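Local coordinates for sporozoite surface protein 2 (Plasmodium vivax, PDB 4HQO) that serves as a sporozoite surface adhesion receptor in gliding motility, its metal-binding von Willebrand factor A domain joined to a thrombospondin repeat by an extensible beta-ribbon, at residues Y10-C15 and T208-V213; R212-G217 and S240-C245. The protein carries 4 engineered substitutions. All blocks are in the same frame, centred on the assembly; numbering follows the deposited sequence.

In the fold
Both contacts use strand 207-215, and their segments overlap at Arg212 and Val213, which touch across contact 1 alone. They differ in place and chemistry. Contact 1 pairs that strand with 7-15 in a two-stranded antiparallel ribbon outside the six-stranded sheet of the von Willebrand factor A domain; none of its touching residues is buried, and backbone hydrogen bonds do most of the work. Contact 2, its centre about 15 Å from that of contact 1, is partly buried and has no hydrogen bond between its segments: a disulfide and apolar packing tie the end of the strand to a loop of the thrombospondin domain. The two meet where Tyr10 packs against His242 and Lys244.

Contact 1 of 2, residues Y10-C15 and T208-V213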
ATOM      1  N   TYR A  10      12.842  18.401 -13.137  1.00 86.76           N
ATOM      2  CA  TYR A  10      11.950  17.859 -14.155  1.00 84.94           C
ATOM      3  C   TYR A  10      10.521  17.697 -13.641  1.00 85.90           C
ATOM      4  O   TYR A  10      10.281  17.619 -12.435  1.00 85.91           O
ATOM      5  CB  TYR A  10      12.481  16.520 -14.687  1.00 83.11           C
ATOM      6  CG  TYR A  10      12.672  15.458 -13.628  1.00 79.43           C
ATOM      7  CD1 TYR A  10      13.813  15.440 -12.833  1.00 94.77           C
ATOM      8  CD2 TYR A  10      11.716  14.468 -13.425  1.00 78.45           C
ATOM      9  CE1 TYR A  10      13.992  14.469 -11.859  1.00 90.92           C
ATOM     10  CE2 TYR A  10      11.887  13.491 -12.453  1.00 74.00           C
ATOM     11  CZ  TYR A  10      13.028  13.500 -11.673  1.00 79.63           C
ATOM     12  OH  TYR A  10      13.211  12.536 -10.708  1.00 85.11           O
ATOM     13  N   SER A  11       9.575  17.647 -14.573  1.00 84.37           N
ATOM     14  CA  SER A  11       8.169  17.475 -14.236  1.00 83.84           C
ATOM     15  C   SER A  11       7.754  16.002 -14.268  1.00 88.39           C
ATOM     16  O   SER A  11       8.242  15.224 -15.092  1.00 91.64           O
ATOM     17  CB  SER A  11       7.303  18.281 -15.204  1.00 85.85           C
ATOM     18  OG  SER A  11       5.927  18.046 -14.972  1.00 95.39           O
ATOM     19  N   GLU A  12       6.856  15.621 -13.364  1.00 79.44           N
ATOM     20  CA  GLU A  12       6.267  14.289 -13.396  1.00 81.58           C
ATOM     21  C   GLU A  12       4.913  14.263 -12.701  1.00 76.13           C
ATOM     22  O   GLU A  12       4.648  15.036 -11.780  1.00 70.87           O
ATOM     23  CB  GLU A  12       7.209  13.234 -12.799  1.00 90.86           C
ATOM     24  CG  GLU A  12       7.106  13.047 -11.296  1.00 92.63           C
ATOM     25  CD  GLU A  12       8.007  11.936 -10.790  1.00 92.13           C
ATOM     26  OE1 GLU A  12       8.812  11.414 -11.590  1.00 92.91           O
ATOM     27  OE2 GLU A  12       7.910  11.584  -9.595  1.00 92.05           O
ATOM     28  N   GLU A  13       4.055  13.365 -13.161  1.00 72.55           N
ATOM     29  CA  GLU A  13       2.722  13.225 -12.606  1.00 71.74           C
ATOM     30  C   GLU A  13       2.748  12.199 -11.480  1.00 71.30           C
ATOM     31  O   GLU A  13       3.297  11.110 -11.633  1.00 75.89           O
ATOM     32  CB  GLU A  13       1.748  12.811 -13.709  1.00 82.50           C
ATOM     33  CG  GLU A  13       0.297  12.723 -13.286  1.00 92.75           C
ATOM     34  CD  GLU A  13      -0.617  12.395 -14.450  1.00101.80           C
ATOM     35  OE1 GLU A  13      -0.450  13.009 -15.530  1.00103.39           O
ATOM     36  OE2 GLU A  13      -1.493  11.514 -14.291  1.00102.43           O
ATOM     37  N   VAL A  14       2.167  12.558 -10.342  1.00 64.37           N
ATOM     38  CA  VAL A  14       2.187  11.700  -9.170  1.00 57.81           C
ATOM     39  C   VAL A  14       0.770  11.376  -8.722  1.00 55.70           C
ATOM     40  O   VAL A  14      -0.003  12.271  -8.379  1.00 60.67           O
ATOM     41  CB  VAL A  14       2.955  12.362  -8.003  1.00 64.16           C
ATOM     42  CG1 VAL A  14       2.827  11.528  -6.733  1.00 65.05           C
ATOM     43  CG2 VAL A  14       4.413  12.547  -8.374  1.00 65.95           C
ATOM     44  N   CYS A  15       0.430  10.092  -8.742  1.00 52.54           N
ATOM     45  CA  CYS A  15      -0.873   9.641  -8.283  1.00 44.93           C
ATOM     46  C   CYS A  15      -0.695   8.689  -7.112  1.00 51.54           C
ATOM     47  O   CYS A  15       0.416   8.244  -6.809  1.00 51.86           O
ATOM     48  CB  CYS A  15      -1.644   8.932  -9.405  1.00 49.95           C
ATOM     49  SG  CYS A  15      -1.907   9.893 -10.923  1.00 58.53           S
ATOM     50  N   THR A 208      -1.731  14.636  -9.202  1.00 56.77           N
ATOM     51  CA  THR A 208      -1.251  16.010  -9.273  1.00 60.44           C
ATOM     52  C   THR A 208       0.026  16.098 -10.090  1.00 62.06           C
ATOM     53  O   THR A 208       0.704  15.098 -10.313  1.00 61.43           O
ATOM     54  CB  THR A 208      -1.014  16.641  -7.880  1.00 60.68           C
ATOM     55  OG1 THR A 208       0.001  15.910  -7.187  1.00 62.82           O
ATOM     56  CG2 THR A 208      -2.294  16.638  -7.047  1.00 60.36           C
ATOM     57  N   GLU A 209       0.343  17.301 -10.544  1.00 65.91           N
ATOM     58  CA  GLU A 209       1.562  17.529 -11.300  1.00 68.08           C
ATOM     59  C   GLU A 209       2.585  18.222 -10.404  1.00 84.32           C
ATOM     60  O   GLU A 209       2.342  19.327  -9.918  1.00 71.95           O
ATOM     61  CB  GLU A 209       1.257  18.390 -12.521  1.00 71.85           C
ATOM     62  CG  GLU A 209       2.321  18.357 -13.588  1.00 73.86           C
ATOM     63  CD  GLU A 209       1.942  19.192 -14.793  1.00 93.21           C
ATOM     64  OE1 GLU A 209       1.126  20.126 -14.634  1.00 94.36           O
ATOM     65  OE2 GLU A 209       2.451  18.912 -15.896  1.00101.19           O
ATOM     66  N   VAL A 210       3.720  17.566 -10.180  1.00 68.43           N
ATOM     67  CA  VAL A 210       4.759  18.105  -9.311  1.00 74.72           C
ATOM     68  C   VAL A 210       6.082  18.283 -10.052  1.00 77.28           C
ATOM     69  O   VAL A 210       6.271  17.755 -11.146  1.00 72.61           O
ATOM     70  CB  VAL A 210       5.010  17.200  -8.096  1.00 76.53           C
ATOM     71  CG1 VAL A 210       3.696  16.824  -7.426  1.00 73.73           C
ATOM     72  CG2 VAL A 210       5.764  15.955  -8.520  1.00 79.71           C
ATOM     73  N   GLU A 211       6.995  19.033  -9.442  1.00 80.03           N
ATOM     74  CA  GLU A 211       8.341  19.200  -9.978  1.00 77.97           C
ATOM     75  C   GLU A 211       9.334  18.412  -9.129  1.00 84.50           C
ATOM     76  O   GLU A 211       9.303  18.482  -7.901  1.00 79.59           O
ATOM     77  CB  GLU A 211       8.733  20.677 -10.020  1.00 82.83           C
ATOM     78  CG  GLU A 211      10.140  20.911 -10.540  1.00 93.69           C
ATOM     79  CD  GLU A 211      10.457  22.378 -10.748  1.00107.04           C
ATOM     80  OE1 GLU A 211      10.025  22.944 -11.778  1.00 93.61           O
ATOM     81  OE2 GLU A 211      11.145  22.963  -9.885  1.00113.75           O
ATOM     82  N   ARG A 212      10.206  17.656  -9.788  1.00 85.66           N
ATOM     83  CA  ARG A 212      11.159  16.808  -9.081  1.00 85.07           C
ATOM     84  C   ARG A 212      12.610  17.240  -9.280  1.00 95.65           C
ATOM     85  O   ARG A 212      12.968  17.835 -10.298  1.00 82.36           O
ATOM     86  CB  ARG A 212      10.965  15.346  -9.471  1.00 78.89           C
ATOM     87  CG  ARG A 212       9.735  14.722  -8.843  1.00 84.51           C
ATOM     88  CD  ARG A 212       9.901  14.633  -7.335  1.00 97.39           C
ATOM     89  NE  ARG A 212       8.648  14.334  -6.645  1.00 99.86           N
ATOM     90  CZ  ARG A 212       7.938  15.229  -5.963  1.00103.53           C
ATOM     91  NH1 ARG A 212       8.355  16.490  -5.875  1.00 97.60           N
ATOM     92  NH2 ARG A 212       6.809  14.863  -5.365  1.00104.24           N
ATOM     93  N   VAL A 213      13.435  16.927  -8.287  1.00102.64           N
ATOM     94  CA  VAL A 213      14.827  17.350  -8.258  1.00108.49           C
ATOM     95  C   VAL A 213      15.736  16.146  -8.022  1.00109.32           C
ATOM     96  O   VAL A 213      15.405  15.252  -7.242  1.00104.85           O
ATOM     97  CB  VAL A 213      15.051  18.436  -7.165  1.00106.06           C
ATOM     98  CG1 VAL A 213      16.409  18.287  -6.490  1.00109.37           C
ATOM     99  CG2 VAL A 213      14.880  19.838  -7.750  1.00106.70           C
TER
HETATM  100  O   HOH W   1       4.119  16.054 -15.939  1.00 72.21           O
HETATM  101  O   HOH W   2       7.155  12.151  -6.532  1.00 64.30           O
HETATM  102  O   HOH W   3      -0.485  13.892  -5.697  1.00 70.04           O
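Tyr10 carries its ring between its own backbone N and carbonyl carbon (chi1 58°), which lays the ring over CB of Arg212. That CB sits over one face, 3.8 Å from the centroid of the Tyr10 ring, in a CH-pi contact displaced toward the rim at CZ and CE2. Arg212 places CG beside its backbone N and bends at chi2, turning the guanidinium back along its own strand, its plane 79° from that of the ring, with Val210 CG2 over its centre. Glu12 OE2 stays 4.1 Å from Arg212 NE, too far for a salt bridge, and water 2 mediates instead: it accepts from Arg212 NE at 2.6 Å and donates to the Glu12 carboxylate.

These groups ride on the extensible beta-ribbon between the adhesive domains, a two-stranded antiparallel pairing in which Tyr10, Glu12 and Val14 form hydrogen-bonded pairs with Arg212, Val210 and Thr208. Each pair is closed by two backbone bonds, among them Arg212 N to Tyr10 O at 2.6 Å and Val14 N to Thr208 O at 2.9 Å. On the tyrosine-bearing face, Val14 CG2 meets Val210 CG2 at 3.7 Å, the valine side chains crossing at about a right angle. The other face is polar and exposed: water 1 lies 2.9 Å from Ser11 OG and donates weakly to Glu209 OE2. Past Val14, the disulfide of Cys15 with Cys207 ties the strands together at the end nearer the von Willebrand factor A domain.

Contact 2 of 2, residues R212-G217 and S240-C245; sequences RVANCG and SLHEKC
Cys216 and Cys245 form the covalent link of this contact, a disulfide with SG of Cys216 2.0 Å from SG of Cys245. Each sulfur lies beside its own backbone N, and the bond between them has a torsion of -92°, close to the relaxed value for a disulfide. Both cysteines are buried. The bridge joins the residue just after strand 207-215 to the loop between strands 232-237 and 248-255, and is one of three disulfides in the thrombospondin type 1 region, with Cys225-Cys253 and Cys229-Cys258.

Apolar packing continues on both sides of the bridge along the 212-217 segment. Before it, Ala214 CB stands over the centre of the His242 ring, 3.6 Å from the centroid and 14° off the normal, a CH-pi contact to one face. After it, Leu241 CD1 rests 3.8 Å from Gly217 CA. A CB at Gly217 would run into Leu241 CD1 and, at this backbone conformation, into the carbonyl O of Cys216.

The hydrogen bonds lie within each segment. Cys245 N binds His242 O at 3.1 Å and closes a beta-turn over His242-Cys245, just at the disulfide, while Asn215 OD1 takes a weak bond from Gly217 N at 3.3 Å, a weakly closed Asx turn. Outside the segments, Arg238 NH1 is hydrogen-bonded to Gly217 O.

The covalent bridge thus fixes the distance between the end of the ribbon and the loop, while the packing of Ala214 on His242 and of Leu241 on Gly217 probably limits rotation about it.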
ATOM      1  N   ARG A 212      10.206  17.656  -9.788  1.00 85.66           N
ATOM      2  CA  ARG A 212      11.159  16.808  -9.081  1.00 85.07           C
ATOM      3  C   ARG A 212      12.610  17.240  -9.280  1.00 95.65           C
ATOM      4  O   ARG A 212      12.968  17.835 -10.298  1.00 82.36           O
ATOM      5  CB  ARG A 212      10.965  15.346  -9.471  1.00 78.89           C
ATOM      6  CG  ARG A 212       9.735  14.722  -8.843  1.00 84.51           C
ATOM      7  CD  ARG A 212       9.901  14.633  -7.335  1.00 97.39           C
ATOM      8  NE  ARG A 212       8.648  14.334  -6.645  1.00 99.86           N
ATOM      9  CZ  ARG A 212       7.938  15.229  -5.963  1.00103.53           C
ATOM     10  NH1 ARG A 212       8.355  16.490  -5.875  1.00 97.60           N
ATOM     11  NH2 ARG A 212       6.809  14.863  -5.365  1.00104.24           N
ATOM     12  N   VAL A 213      13.435  16.927  -8.287  1.00102.64           N
ATOM     13  CA  VAL A 213      14.827  17.350  -8.258  1.00108.49           C
ATOM     14  C   VAL A 213      15.736  16.146  -8.022  1.00109.32           C
ATOM     15  O   VAL A 213      15.405  15.252  -7.242  1.00104.85           O
ATOM     16  CB  VAL A 213      15.051  18.436  -7.165  1.00106.06           C
ATOM     17  CG1 VAL A 213      16.409  18.287  -6.490  1.00109.37           C
ATOM     18  CG2 VAL A 213      14.880  19.838  -7.750  1.00106.70           C
ATOM     19  N   ALA A 214      16.867  16.115  -8.721  1.00116.51           N
ATOM     20  CA  ALA A 214      17.856  15.060  -8.531  1.00115.84           C
ATOM     21  C   ALA A 214      19.272  15.630  -8.548  1.00118.02           C
ATOM     22  O   ALA A 214      19.575  16.541  -9.317  1.00116.38           O
ATOM     23  CB  ALA A 214      17.699  13.986  -9.594  1.00111.83           C
ATOM     24  N   ASN A 215      20.132  15.090  -7.690  1.00121.27           N
ATOM     25  CA  ASN A 215      21.524  15.520  -7.620  1.00126.88           C
ATOM     26  C   ASN A 215      22.352  14.835  -8.704  1.00126.92           C
ATOM     27  O   ASN A 215      22.420  13.607  -8.760  1.00131.13           O
ATOM     28  CB  ASN A 215      22.104  15.214  -6.235  1.00126.12           C
ATOM     29  CG  ASN A 215      23.296  16.093  -5.886  1.00130.39           C
ATOM     30  OD1 ASN A 215      23.914  16.705  -6.759  1.00129.89           O
ATOM     31  ND2 ASN A 215      23.622  16.156  -4.601  1.00134.52           N
ATOM     32  N   CYS A 216      22.977  15.632  -9.566  1.00123.18           N
ATOM     33  CA  CYS A 216      23.745  15.095 -10.686  1.00115.52           C
ATOM     34  C   CYS A 216      25.184  14.741 -10.315  1.00109.22           C
ATOM     35  O   CYS A 216      25.875  14.054 -11.068  1.00110.47           O
ATOM     36  CB  CYS A 216      23.730  16.070 -11.863  1.00 97.24           C
ATOM     37  SG  CYS A 216      22.124  16.215 -12.664  1.00100.87           S
ATOM     38  N   GLY A 217      25.631  15.207  -9.154  1.00105.03           N
ATOM     39  CA  GLY A 217      26.981  14.933  -8.697  1.00100.61           C
ATOM     40  C   GLY A 217      27.987  15.905  -9.277  1.00 95.83           C
ATOM     41  O   GLY A 217      27.654  16.694 -10.161  1.00 95.47           O
ATOM     42  N   SER A 240      26.546   9.224 -14.595  1.00101.70           N
ATOM     43  CA  SER A 240      25.121   9.541 -14.560  1.00107.33           C
ATOM     44  C   SER A 240      24.458   9.006 -13.296  1.00112.00           C
ATOM     45  O   SER A 240      24.070   7.840 -13.237  1.00118.71           O
ATOM     46  CB  SER A 240      24.410   8.971 -15.789  1.00101.91           C
ATOM     47  OG  SER A 240      23.074   9.436 -15.861  1.00104.20           O
ATOM     48  N   LEU A 241      24.322   9.864 -12.290  1.00108.53           N
ATOM     49  CA  LEU A 241      23.687   9.471 -11.038  1.00109.89           C
ATOM     50  C   LEU A 241      22.167   9.535 -11.167  1.00119.12           C
ATOM     51  O   LEU A 241      21.434   9.138 -10.257  1.00114.66           O
ATOM     52  CB  LEU A 241      24.176  10.352  -9.888  1.00106.65           C
ATOM     53  CG  LEU A 241      25.693  10.356  -9.667  1.00104.49           C
ATOM     54  CD1 LEU A 241      26.071  11.212  -8.466  1.00102.66           C
ATOM     55  CD2 LEU A 241      26.224   8.937  -9.512  1.00107.57           C
ATOM     56  N   HIS A 242      21.704  10.033 -12.309  1.00122.99           N
ATOM     57  CA  HIS A 242      20.278  10.084 -12.610  1.00119.94           C
ATOM     58  C   HIS A 242      20.041  10.159 -14.119  1.00116.61           C
ATOM     59  O   HIS A 242      20.870  10.684 -14.866  1.00111.72           O
ATOM     60  CB  HIS A 242      19.621  11.274 -11.910  1.00119.36           C
ATOM     61  CG  HIS A 242      18.162  11.081 -11.640  1.00121.43           C
ATOM     62  ND1 HIS A 242      17.690  10.521 -10.471  1.00124.71           N
ATOM     63  CD2 HIS A 242      17.069  11.365 -12.386  1.00123.35           C
ATOM     64  CE1 HIS A 242      16.373  10.472 -10.508  1.00128.78           C
ATOM     65  NE2 HIS A 242      15.969  10.980 -11.662  1.00127.69           N
ATOM     66  N   GLU A 243      18.901   9.632 -14.552  1.00121.32           N
ATOM     67  CA  GLU A 243      18.537   9.564 -15.966  1.00121.90           C
ATOM     68  C   GLU A 243      18.488  10.933 -16.648  1.00120.79           C
ATOM     69  O   GLU A 243      18.903  11.082 -17.797  1.00113.67           O
ATOM     70  CB  GLU A 243      17.184   8.864 -16.107  1.00125.33           C
ATOM     71  CG  GLU A 243      16.548   8.986 -17.476  1.00129.96           C
ATOM     72  CD  GLU A 243      15.069   8.675 -17.447  1.00140.25           C
ATOM     73  OE1 GLU A 243      14.515   8.537 -16.335  1.00143.11           O
ATOM     74  OE2 GLU A 243      14.461   8.566 -18.533  1.00148.56           O
ATOM     75  N   LYS A 244      17.975  11.928 -15.931  1.00122.96           N
ATOM     76  CA  LYS A 244      17.812  13.268 -16.481  1.00120.64           C
ATOM     77  C   LYS A 244      19.126  14.051 -16.491  1.00113.12           C
ATOM     78  O   LYS A 244      19.256  15.056 -17.190  1.00112.56           O
ATOM     79  CB  LYS A 244      16.757  14.036 -15.678  1.00121.53           C
ATOM     80  CG  LYS A 244      15.356  13.469 -15.788  1.00123.93           C
ATOM     81  CD  LYS A 244      14.794  13.676 -17.182  1.00126.20           C
ATOM     82  CE  LYS A 244      13.357  13.192 -17.282  1.00132.51           C
ATOM     83  NZ  LYS A 244      12.790  13.452 -18.632  1.00135.50           N
ATOM     84  N   CYS A 245      20.099  13.585 -15.716  1.00106.77           N
ATOM     85  CA  CYS A 245      21.356  14.308 -15.544  1.00102.19           C
ATOM     86  C   CYS A 245      22.241  14.346 -16.788  1.00101.19           C
ATOM     87  O   CYS A 245      22.442  13.334 -17.459  1.00101.68           O
ATOM     88  CB  CYS A 245      22.146  13.736 -14.367  1.00100.90           C
ATOM     89  SG  CYS A 245      21.545  14.266 -12.754  1.00103.56           S
TER